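Local coordinates for pectinesterase (Aspergillus niger, PDB 5C1E), which catalyses the hydrolysis of methyl esters in pectin, releasing methanol and free galacturonate units, and probably helps break down plant tissue, at residues 136-141 and 158-163; 90-95 and 117-122; 216-221 and 244-249. All blocks are in the same frame, centred on the assembly; numbering follows the deposited sequence.

Contact 1. Residues 136-141 and 158-163. With GOL (glycerol), chain I.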
loop_
_atom_site.group_PDB
_atom_site.type_symbol
_atom_site.label_atom_id
_atom_site.label_comp_id
_atom_site.label_asym_id
_atom_site.label_seq_id
_atom_site.Cartn_x
_atom_site.Cartn_y
_atom_site.Cartn_z
ATOM N N SER A 136 2.121 -3.551 -7.316
ATOM C CA SER A 136 1.494 -3.608 -8.633
ATOM C C SER A 136 0.539 -4.784 -8.803
ATOM O O SER A 136 0.851 -5.923 -8.434
ATOM C CB SER A 136 2.574 -3.662 -9.714
ATOM O OG SER A 136 3.341 -2.472 -9.712
ATOM N N GLY A 137 -0.637 -4.477 -9.345
ATOM C CA GLY A 137 -1.645 -5.480 -9.700
ATOM C C GLY A 137 -2.719 -4.825 -10.535
ATOM O O GLY A 137 -2.445 -3.830 -11.210
ATOM N N TYR A 138 -3.930 -5.397 -10.527
ATOM C CA TYR A 138 -5.063 -4.817 -11.240
ATOM C C TYR A 138 -6.236 -4.704 -10.265
ATOM O O TYR A 138 -6.615 -3.591 -9.853
ATOM C CB TYR A 138 -5.427 -5.645 -12.485
ATOM C CG TYR A 138 -6.389 -4.909 -13.362
ATOM C CD1 TYR A 138 -5.929 -4.008 -14.332
ATOM C CD2 TYR A 138 -7.763 -5.061 -13.199
ATOM C CE1 TYR A 138 -6.818 -3.304 -15.118
ATOM C CE2 TYR A 138 -8.662 -4.362 -13.990
ATOM C CZ TYR A 138 -8.170 -3.473 -14.949
ATOM O OH TYR A 138 -9.047 -2.751 -15.735
ATOM N N GLN A 139 -6.806 -5.852 -9.899
ATOM C CA GLN A 139 -7.863 -5.904 -8.918
ATOM C C GLN A 139 -7.325 -6.325 -7.549
ATOM O O GLN A 139 -6.699 -7.388 -7.425
ATOM C CB GLN A 139 -8.967 -6.876 -9.366
ATOM C CG GLN A 139 -10.170 -6.873 -8.449
ATOM C CD GLN A 139 -11.360 -7.601 -9.054
ATOM O OE1 GLN A 139 -11.243 -8.292 -10.069
ATOM N NE2 GLN A 139 -12.515 -7.425 -8.446
ATOM N N ASP A 140 -7.569 -5.478 -6.539
ATOM C CA ASP A 140 -7.172 -5.738 -5.147
ATOM C C ASP A 140 -5.633 -5.769 -4.908
ATOM O O ASP A 140 -5.122 -6.606 -4.173
ATOM C CB ASP A 140 -7.776 -7.055 -4.666
ATOM C CG ASP A 140 -9.258 -6.978 -4.400
ATOM O OD1 ASP A 140 -9.921 -6.053 -4.859
ATOM O OD2 ASP A 140 -9.771 -7.902 -3.722
ATOM N N THR A 141 -4.899 -4.860 -5.539
ATOM C CA THR A 141 -3.431 -4.840 -5.413
ATOM C C THR A 141 -2.924 -4.830 -3.978
ATOM O O THR A 141 -2.112 -5.668 -3.614
ATOM C CB THR A 141 -2.815 -3.635 -6.141
ATOM O OG1 THR A 141 -3.255 -3.614 -7.517
ATOM C CG2 THR A 141 -1.292 -3.697 -6.061
ATOM N N GLY A 158 -3.020 -0.112 -9.735
ATOM C CA GLY A 158 -4.113 -1.019 -9.996
ATOM C C GLY A 158 -5.290 -0.290 -10.606
ATOM O O GLY A 158 -5.176 0.864 -11.049
ATOM N N ALA A 159 -6.430 -0.965 -10.635
ATOM C CA ALA A 159 -7.627 -0.437 -11.250
ATOM C C ALA A 159 -8.866 -0.547 -10.369
ATOM O O ALA A 159 -9.646 0.398 -10.283
ATOM C CB ALA A 159 -7.880 -1.162 -12.557
ATOM N N VAL A 160 -9.056 -1.720 -9.765
ATOM C CA VAL A 160 -10.267 -2.055 -9.066
ATOM C C VAL A 160 -10.007 -2.374 -7.599
ATOM O O VAL A 160 -9.360 -3.379 -7.272
ATOM C CB VAL A 160 -10.954 -3.247 -9.756
ATOM C CG1 VAL A 160 -12.214 -3.656 -8.995
ATOM C CG2 VAL A 160 -11.284 -2.864 -11.185
ATOM N N ASP A 161 -10.520 -1.508 -6.724
ATOM C CA ASP A 161 -10.434 -1.676 -5.271
ATOM C C ASP A 161 -9.006 -1.961 -4.881
ATOM O O ASP A 161 -8.744 -2.879 -4.123
ATOM C CB ASP A 161 -11.332 -2.823 -4.781
ATOM C CG ASP A 161 -12.794 -2.632 -5.117
ATOM O OD1 ASP A 161 -13.239 -1.489 -5.417
ATOM O OD2 ASP A 161 -13.530 -3.649 -5.041
ATOM N N TYR A 162 -8.068 -1.207 -5.443
ATOM C CA TYR A 162 -6.664 -1.583 -5.310
ATOM C C TYR A 162 -5.952 -1.141 -4.027
ATOM O O TYR A 162 -4.831 -1.566 -3.789
ATOM C CB TYR A 162 -5.870 -1.276 -6.581
ATOM C CG TYR A 162 -5.706 0.155 -7.054
ATOM C CD1 TYR A 162 -6.658 0.760 -7.866
ATOM C CD2 TYR A 162 -4.551 0.859 -6.773
ATOM C CE1 TYR A 162 -6.485 2.031 -8.353
ATOM C CE2 TYR A 162 -4.359 2.140 -7.259
ATOM C CZ TYR A 162 -5.310 2.719 -8.053
ATOM O OH TYR A 162 -5.102 3.985 -8.541
ATOM N N ILE A 163 -6.632 -0.341 -3.199
ATOM C CA ILE A 163 -6.237 -0.105 -1.798
ATOM C C ILE A 163 -7.493 -0.414 -1.002
ATOM O O ILE A 163 -8.488 0.282 -1.137
ATOM C CB ILE A 163 -5.778 1.339 -1.555
ATOM C CG1 ILE A 163 -4.586 1.670 -2.454
ATOM C CG2 ILE A 163 -5.425 1.553 -0.080
ATOM C CD1 ILE A 163 -4.218 3.146 -2.490
HETATM C C1 GOL I . -12.982 -5.802 -2.052
HETATM O O1 GOL I . -12.319 -5.250 -3.197
HETATM C C2 GOL I . -13.558 -7.168 -2.397
HETATM O O2 GOL I . -14.435 -7.066 -3.519
HETATM C C3 GOL I . -12.439 -8.121 -2.764
HETATM O O3 GOL I . -12.950 -9.433 -3.052
HETATM O O HOH W 1 -12.566 -6.021 -5.662
#
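Asp140 and Asp161 approach each other in the active-site cleft of a right-handed parallel beta-helix, on equivalent turns of two successive coils. Asp161, the predicted active-site residue, lies within the pectinesterase signature sequence that runs through 158-163. Backbone bonds set the spacing of the turns. The carbonyl of Tyr138 is gripped twice: Ala159 N reaches Tyr138 O at 2.7 Å in the carbonyl plane, on a lone pair, while Val160 N comes to the same oxygen tilted 32° from that plane. Asp140 N then bonds to Val160 O at 2.9 Å, almost in line with the carbonyl. Outside this backbone core, the methyl of Ala159 sits under one face of the Tyr138 ring, displaced toward the hydroxyl end, with CB 3.3 Å from Tyr138 CZ. The Gln139 chain runs alongside Val160, pointing the same way, with NE2 3.8 Å from Val160 CG1. With CG anti to the backbone N (chi1 -174°) and an extended chain beyond, the amide reaches the cleft, where NE2 donates to water 1. That water donates in turn to Asp140 OD1 and to Asp161 OD2, the latter at 2.6 Å, so it bridges two carboxylates whose nearest oxygens, Asp140 OD1 and Asp161 OD2, lie 4.3 Å apart. A glycerol, probably from the crystallisation liquor, occupies the same pocket and is also hydrogen-bonded to the water. Arg221 fixes Asp161 from its other carboxylate oxygen, OD1, through a salt bridge. Deeper in, Thr141 lies beside Tyr162 and its hydroxyl bonds to Glu157 O, while Tyr162 OH bonds to Ser178. The two turns join strands 134-136 and 155-158 to strands 142-146 and 163-165, with strand 182-187 packing against Asp161, Tyr162 and Ile163.

Contact 2. Residues 90-95 and 117-122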
loop_
_atom_site.group_PDB
_atom_site.type_symbol
_atom_site.label_atom_id
_atom_site.label_comp_id
_atom_site.label_asym_id
_atom_site.label_seq_id
_atom_site.Cartn_x
_atom_site.Cartn_y
_atom_site.Cartn_z
ATOM N N LYS A 90 -4.334 -15.729 0.738
ATOM C CA LYS A 90 -3.569 -16.797 0.079
ATOM C C LYS A 90 -3.137 -16.443 -1.331
ATOM O O LYS A 90 -2.245 -17.100 -1.853
ATOM C CB LYS A 90 -4.346 -18.122 0.055
ATOM C CG LYS A 90 -4.450 -18.786 1.411
ATOM C CD LYS A 90 -5.276 -20.064 1.375
ATOM C CE LYS A 90 -5.390 -20.630 2.779
ATOM N NZ LYS A 90 -6.230 -21.863 2.835
ATOM N N SER A 91 -3.768 -15.435 -1.943
ATOM C CA SER A 91 -3.380 -14.958 -3.267
ATOM C C SER A 91 -2.202 -13.983 -3.222
ATOM O O SER A 91 -1.649 -13.642 -4.265
ATOM C CB SER A 91 -4.562 -14.276 -3.967
ATOM O OG SER A 91 -4.770 -12.945 -3.510
ATOM N N ALA A 92 -1.837 -13.526 -2.027
ATOM C CA ALA A 92 -0.871 -12.437 -1.890
ATOM C C ALA A 92 0.529 -12.905 -2.199
ATOM O O ALA A 92 0.936 -13.971 -1.760
ATOM C CB ALA A 92 -0.919 -11.846 -0.492
ATOM N N THR A 93 1.269 -12.109 -2.966
ATOM C CA THR A 93 2.680 -12.395 -3.206
ATOM C C THR A 93 3.463 -12.275 -1.904
ATOM O O THR A 93 4.349 -13.098 -1.618
ATOM C CB THR A 93 3.243 -11.480 -4.286
ATOM O OG1 THR A 93 2.522 -11.727 -5.494
ATOM C CG2 THR A 93 4.706 -11.755 -4.505
ATOM N N VAL A 94 3.109 -11.272 -1.109
ATOM C CA VAL A 94 3.697 -11.083 0.233
ATOM C C VAL A 94 2.591 -10.849 1.269
ATOM O O VAL A 94 1.715 -9.986 1.082
ATOM C CB VAL A 94 4.671 -9.894 0.296
ATOM C CG1 VAL A 94 5.180 -9.712 1.717
ATOM C CG2 VAL A 94 5.853 -10.091 -0.635
ATOM N N ASN A 95 2.641 -11.626 2.352
ATOM C CA ASN A 95 1.646 -11.575 3.410
ATOM C C ASN A 95 2.340 -11.155 4.691
ATOM O O ASN A 95 3.094 -11.929 5.258
ATOM C CB ASN A 95 0.975 -12.958 3.567
ATOM C CG ASN A 95 -0.086 -12.997 4.653
ATOM O OD1 ASN A 95 -0.444 -11.978 5.247
ATOM N ND2 ASN A 95 -0.622 -14.195 4.901
ATOM N N GLN A 117 -9.651 -11.040 -8.399
ATOM C CA GLN A 117 -8.883 -10.456 -7.325
ATOM C C GLN A 117 -7.543 -11.169 -7.243
ATOM O O GLN A 117 -7.500 -12.378 -7.319
ATOM C CB GLN A 117 -9.610 -10.604 -5.990
ATOM C CG GLN A 117 -11.000 -9.995 -5.991
ATOM C CD GLN A 117 -12.075 -11.019 -6.298
ATOM O OE1 GLN A 117 -11.931 -11.865 -7.199
ATOM N NE2 GLN A 117 -13.173 -10.932 -5.570
ATOM N N ALA A 118 -6.464 -10.407 -7.105
ATOM C CA ALA A 118 -5.132 -10.979 -7.018
ATOM C C ALA A 118 -4.229 -10.026 -6.255
ATOM O O ALA A 118 -3.785 -9.016 -6.784
ATOM C CB ALA A 118 -4.576 -11.268 -8.403
ATOM N N VAL A 119 -3.984 -10.350 -4.996
ATOM C CA VAL A 119 -3.301 -9.436 -4.094
ATOM C C VAL A 119 -1.789 -9.434 -4.310
ATOM O O VAL A 119 -1.173 -10.482 -4.447
ATOM C CB VAL A 119 -3.642 -9.775 -2.636
ATOM C CG1 VAL A 119 -2.885 -8.910 -1.640
ATOM C CG2 VAL A 119 -5.140 -9.599 -2.423
ATOM N N ALA A 120 -1.210 -8.233 -4.348
ATOM C CA ALA A 120 0.249 -8.092 -4.385
ATOM C C ALA A 120 0.808 -8.193 -2.972
ATOM O O ALA A 120 1.600 -9.077 -2.693
ATOM C CB ALA A 120 0.656 -6.792 -5.037
ATOM N N LEU A 121 0.371 -7.319 -2.074
ATOM C CA LEU A 121 0.800 -7.383 -0.681
ATOM C C LEU A 121 -0.374 -7.200 0.261
ATOM O O LEU A 121 -1.258 -6.365 0.013
ATOM C CB LEU A 121 1.903 -6.358 -0.367
ATOM C CG LEU A 121 2.438 -6.389 1.076
ATOM C CD1 LEU A 121 3.925 -6.111 1.129
ATOM C CD2 LEU A 121 1.690 -5.421 1.978
ATOM N N VAL A 122 -0.418 -8.027 1.308
ATOM C CA VAL A 122 -1.379 -7.808 2.374
ATOM C C VAL A 122 -0.617 -7.367 3.618
ATOM O O VAL A 122 0.384 -7.988 4.026
ATOM C CB VAL A 122 -2.331 -9.010 2.647
ATOM C CG1 VAL A 122 -1.596 -10.319 2.739
ATOM C CG2 VAL A 122 -3.154 -8.782 3.914
#
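Val94 pairs with Leu121 and Asn95 with Val122 as parallel strands, bound by Val94 N to Ala120 O (3.1 Å) and by Val122 N to Val94 O (2.9 Å). The two strands are neighbours in one parallel sheet of the beta-helix, between strands 49-51 and 142-146. Ahead of them, Thr93 N makes a longer, bent bond to Val119 O, which also accepts from the side-chain amide ND2 of Asn110. Ser91 holds the start of the pairing: with chi1 at 79° its hydroxyl swings between the backbone N and the carbonyl carbon, and OG accepts Val119 N at 3.1 Å in a nearly straight bond. The same hydroxyl also bonds to Leu88 O. Among the apolar groups, the Ala92 methyl touches two valines, CB lying 3.6 Å from Val122 CG1 and slightly farther from Val119 CG1. Val94 and Leu121 share one face of the sheet, meeting obliquely through CG1 and CD1 at 3.9 Å. On the other face Asn95 and Val122 lie side by side, OD1 resting 3.2 Å from Val122 CG1. A serine hydroxyl thus stands in for a backbone carbonyl before the regular pairing begins, and aliphatic contacts make up most of the remaining side-chain contact.

Contact 3. Residues 216-221 and 244-249. With ACT (acetate ion), chain M.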
loop_
_atom_site.group_PDB
_atom_site.type_symbol
_atom_site.label_atom_id
_atom_site.label_comp_id
_atom_site.label_asym_id
_atom_site.label_seq_id
_atom_site.Cartn_x
_atom_site.Cartn_y
_atom_site.Cartn_z
ATOM N N GLU A 216 -12.898 8.168 -15.551
ATOM C CA GLU A 216 -13.296 6.772 -15.351
ATOM C C GLU A 216 -12.851 6.186 -14.015
ATOM O O GLU A 216 -13.024 4.986 -13.773
ATOM C CB GLU A 216 -12.747 5.903 -16.480
ATOM C CG GLU A 216 -13.213 6.344 -17.849
ATOM C CD GLU A 216 -12.869 5.363 -18.950
ATOM O OE1 GLU A 216 -12.070 4.435 -18.735
ATOM O OE2 GLU A 216 -13.431 5.542 -20.046
ATOM N N VAL A 217 -12.245 7.004 -13.163
ATOM C CA VAL A 217 -11.698 6.507 -11.902
ATOM C C VAL A 217 -12.426 7.197 -10.753
ATOM O O VAL A 217 -12.716 8.399 -10.807
ATOM C CB VAL A 217 -10.157 6.690 -11.830
ATOM C CG1 VAL A 217 -9.595 6.252 -10.487
ATOM C CG2 VAL A 217 -9.477 5.886 -12.929
ATOM N N TYR A 218 -12.719 6.431 -9.715
ATOM C CA TYR A 218 -13.318 6.971 -8.504
ATOM C C TYR A 218 -12.337 6.925 -7.351
ATOM O O TYR A 218 -11.479 6.046 -7.270
ATOM C CB TYR A 218 -14.581 6.179 -8.145
ATOM C CG TYR A 218 -15.681 6.312 -9.185
ATOM C CD1 TYR A 218 -16.585 7.358 -9.137
ATOM C CD2 TYR A 218 -15.801 5.384 -10.207
ATOM C CE1 TYR A 218 -17.595 7.484 -10.090
ATOM C CE2 TYR A 218 -16.799 5.494 -11.164
ATOM C CZ TYR A 218 -17.696 6.542 -11.099
ATOM O OH TYR A 218 -18.681 6.639 -12.053
ATOM N N LEU A 219 -12.458 7.897 -6.466
ATOM C CA LEU A 219 -11.606 7.992 -5.302
ATOM C C LEU A 219 -11.839 6.782 -4.387
ATOM O O LEU A 219 -10.926 6.303 -3.694
ATOM C CB LEU A 219 -11.906 9.296 -4.564
ATOM C CG LEU A 219 -11.580 10.590 -5.320
ATOM C CD1 LEU A 219 -12.191 11.771 -4.583
ATOM C CD2 LEU A 219 -10.075 10.771 -5.504
ATOM N N GLY A 220 -13.063 6.275 -4.408
ATOM C CA GLY A 220 -13.374 5.106 -3.628
ATOM C C GLY A 220 -14.813 4.659 -3.720
ATOM O O GLY A 220 -15.677 5.345 -4.306
ATOM N N ARG A 221 -15.037 3.482 -3.152
ATOM C CA ARG A 221 -16.374 2.985 -2.889
ATOM C C ARG A 221 -16.352 2.187 -1.581
ATOM O O ARG A 221 -15.285 1.716 -1.156
ATOM C CB ARG A 221 -16.893 2.177 -4.074
ATOM C CG ARG A 221 -16.064 0.940 -4.392
ATOM C CD ARG A 221 -16.612 0.239 -5.622
ATOM N NE ARG A 221 -16.007 -1.074 -5.790
ATOM C CZ ARG A 221 -16.601 -2.104 -6.393
ATOM N NH1 ARG A 221 -17.822 -1.973 -6.884
ATOM N NH2 ARG A 221 -15.982 -3.268 -6.491
ATOM N N GLY A 244 -16.733 11.742 -7.971
ATOM C CA GLY A 244 -15.670 11.477 -7.009
ATOM C C GLY A 244 -15.717 10.076 -6.422
ATOM O O GLY A 244 -14.722 9.342 -6.448
ATOM N N TRP A 245 -16.861 9.716 -5.862
ATOM C CA TRP A 245 -17.024 8.443 -5.188
ATOM C C TRP A 245 -18.170 7.649 -5.807
ATOM O O TRP A 245 -19.078 8.230 -6.418
ATOM C CB TRP A 245 -17.281 8.678 -3.712
ATOM C CG TRP A 245 -16.302 9.613 -3.059
ATOM C CD1 TRP A 245 -16.371 10.976 -3.021
ATOM C CD2 TRP A 245 -15.105 9.256 -2.353
ATOM N NE1 TRP A 245 -15.290 11.488 -2.335
ATOM C CE2 TRP A 245 -14.494 10.454 -1.929
ATOM C CE3 TRP A 245 -14.490 8.048 -2.048
ATOM C CZ2 TRP A 245 -13.328 10.468 -1.178
ATOM C CZ3 TRP A 245 -13.323 8.057 -1.331
ATOM C CH2 TRP A 245 -12.753 9.256 -0.890
ATOM N N THR A 246 -18.132 6.324 -5.664
ATOM C CA THR A 246 -19.207 5.480 -6.187
ATOM C C THR A 246 -19.685 4.483 -5.114
ATOM O O THR A 246 -19.231 4.509 -3.960
ATOM C CB THR A 246 -18.803 4.801 -7.521
ATOM O OG1 THR A 246 -19.953 4.223 -8.157
ATOM C CG2 THR A 246 -17.736 3.734 -7.317
ATOM N N THR A 247 -20.606 3.612 -5.503
ATOM C CA THR A 247 -21.307 2.751 -4.552
ATOM C C THR A 247 -20.785 1.321 -4.546
ATOM O O THR A 247 -20.135 0.861 -5.512
ATOM C CB THR A 247 -22.777 2.687 -4.929
ATOM O OG1 THR A 247 -22.855 2.161 -6.261
ATOM C CG2 THR A 247 -23.407 4.078 -4.870
ATOM N N MET A 248 -21.057 0.622 -3.446
ATOM C CA MET A 248 -20.735 -0.796 -3.322
ATOM C C MET A 248 -21.644 -1.423 -2.252
ATOM O O MET A 248 -22.662 -1.986 -2.607
ATOM C CB MET A 248 -19.245 -1.040 -3.031
ATOM C CG MET A 248 -18.836 -2.507 -3.149
ATOM S SD MET A 248 -17.065 -2.763 -2.861
ATOM C CE MET A 248 -16.866 -4.459 -3.388
ATOM N N ALA A 249 -21.319 -1.314 -0.956
ATOM C CA ALA A 249 -22.153 -1.958 0.065
ATOM C C ALA A 249 -23.526 -1.302 0.122
ATOM O O ALA A 249 -23.615 -0.089 0.173
ATOM C CB ALA A 249 -21.489 -1.888 1.425
HETATM C C ACT M . -20.224 -4.666 -5.992
HETATM O O ACT M . -19.612 -4.400 -7.055
HETATM O OXT ACT M . -21.229 -4.018 -5.609
HETATM C CH3 ACT M . -19.733 -5.803 -5.144
HETATM O O HOH W 2 -19.377 0.214 -8.033
#
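Leu219 and Trp245 make the tight end of this contact. Leu219 CB lies over the six-membered ring of Trp245, 3.6 Å from its centroid and only 3° off the ring normal, while CD1 of the same leucine reaches toward CE2 and CZ2. Gly220, with no side chain, lets the indole lie close to the backbone: Gly220 N lies 3.3 Å from Trp245 CE3. Outside the contact, Trp245 NE1 bonds to Glu274 and the indole stacks with Tyr256. Next to it, Thr246 CB stands over the centre of the Tyr218 ring, the two side chains crossing at about a right angle. Two backbone bonds pin this half: Leu219 N to Gly244 O at 2.7 Å, and Thr246 N to Gly220 O at 3.0 Å. Beyond Thr246 the contact loosens and takes in solvent species. The extended Met248 chain crosses Arg221 and lays its sulfur over one face of the guanidinium, SD 3.5 Å from Arg221 NE; the methyl CE follows toward NH2. At the edge of the guanidinium lie an acetate oxygen, which accepts from NH1 at 3.0 Å, and Thr247 O; water 2 links NH1 to Thr247 O. This acetate probably came from the crystallisation liquor. NE, by contrast, is committed to the protein, in a salt bridge with Asp161. An arginine just after a beta-helix strand, bound to the predicted active-site aspartate, is consistent with a pectinesterase catalytic cleft, and here Met248 flanks it.

Overall arrangement
From the N terminus, contact 2 comes first, closing the excursion between 90-95 and 117-122; contact 1 then closes the coil between 136-141 and 158-163, and contact 3 the later one between 216-221 and 244-249. The three follow in series, none nested or crossed. Contacts 1 and 2 are direct neighbours: probable backbone hydrogen bonds between Ala118 and Gln139 and between Ala120 and Thr141 continue the coil-to-coil stacking. Contact 3 meets contact 1 through the Arg221-Asp161 salt bridge and Met248, but does not touch contact 2, whose nearest atoms are about 8 Å away. Contact 1 lies between the other two, at turns leading into the sheet that holds strands 94-96, 121-124 and 217-220.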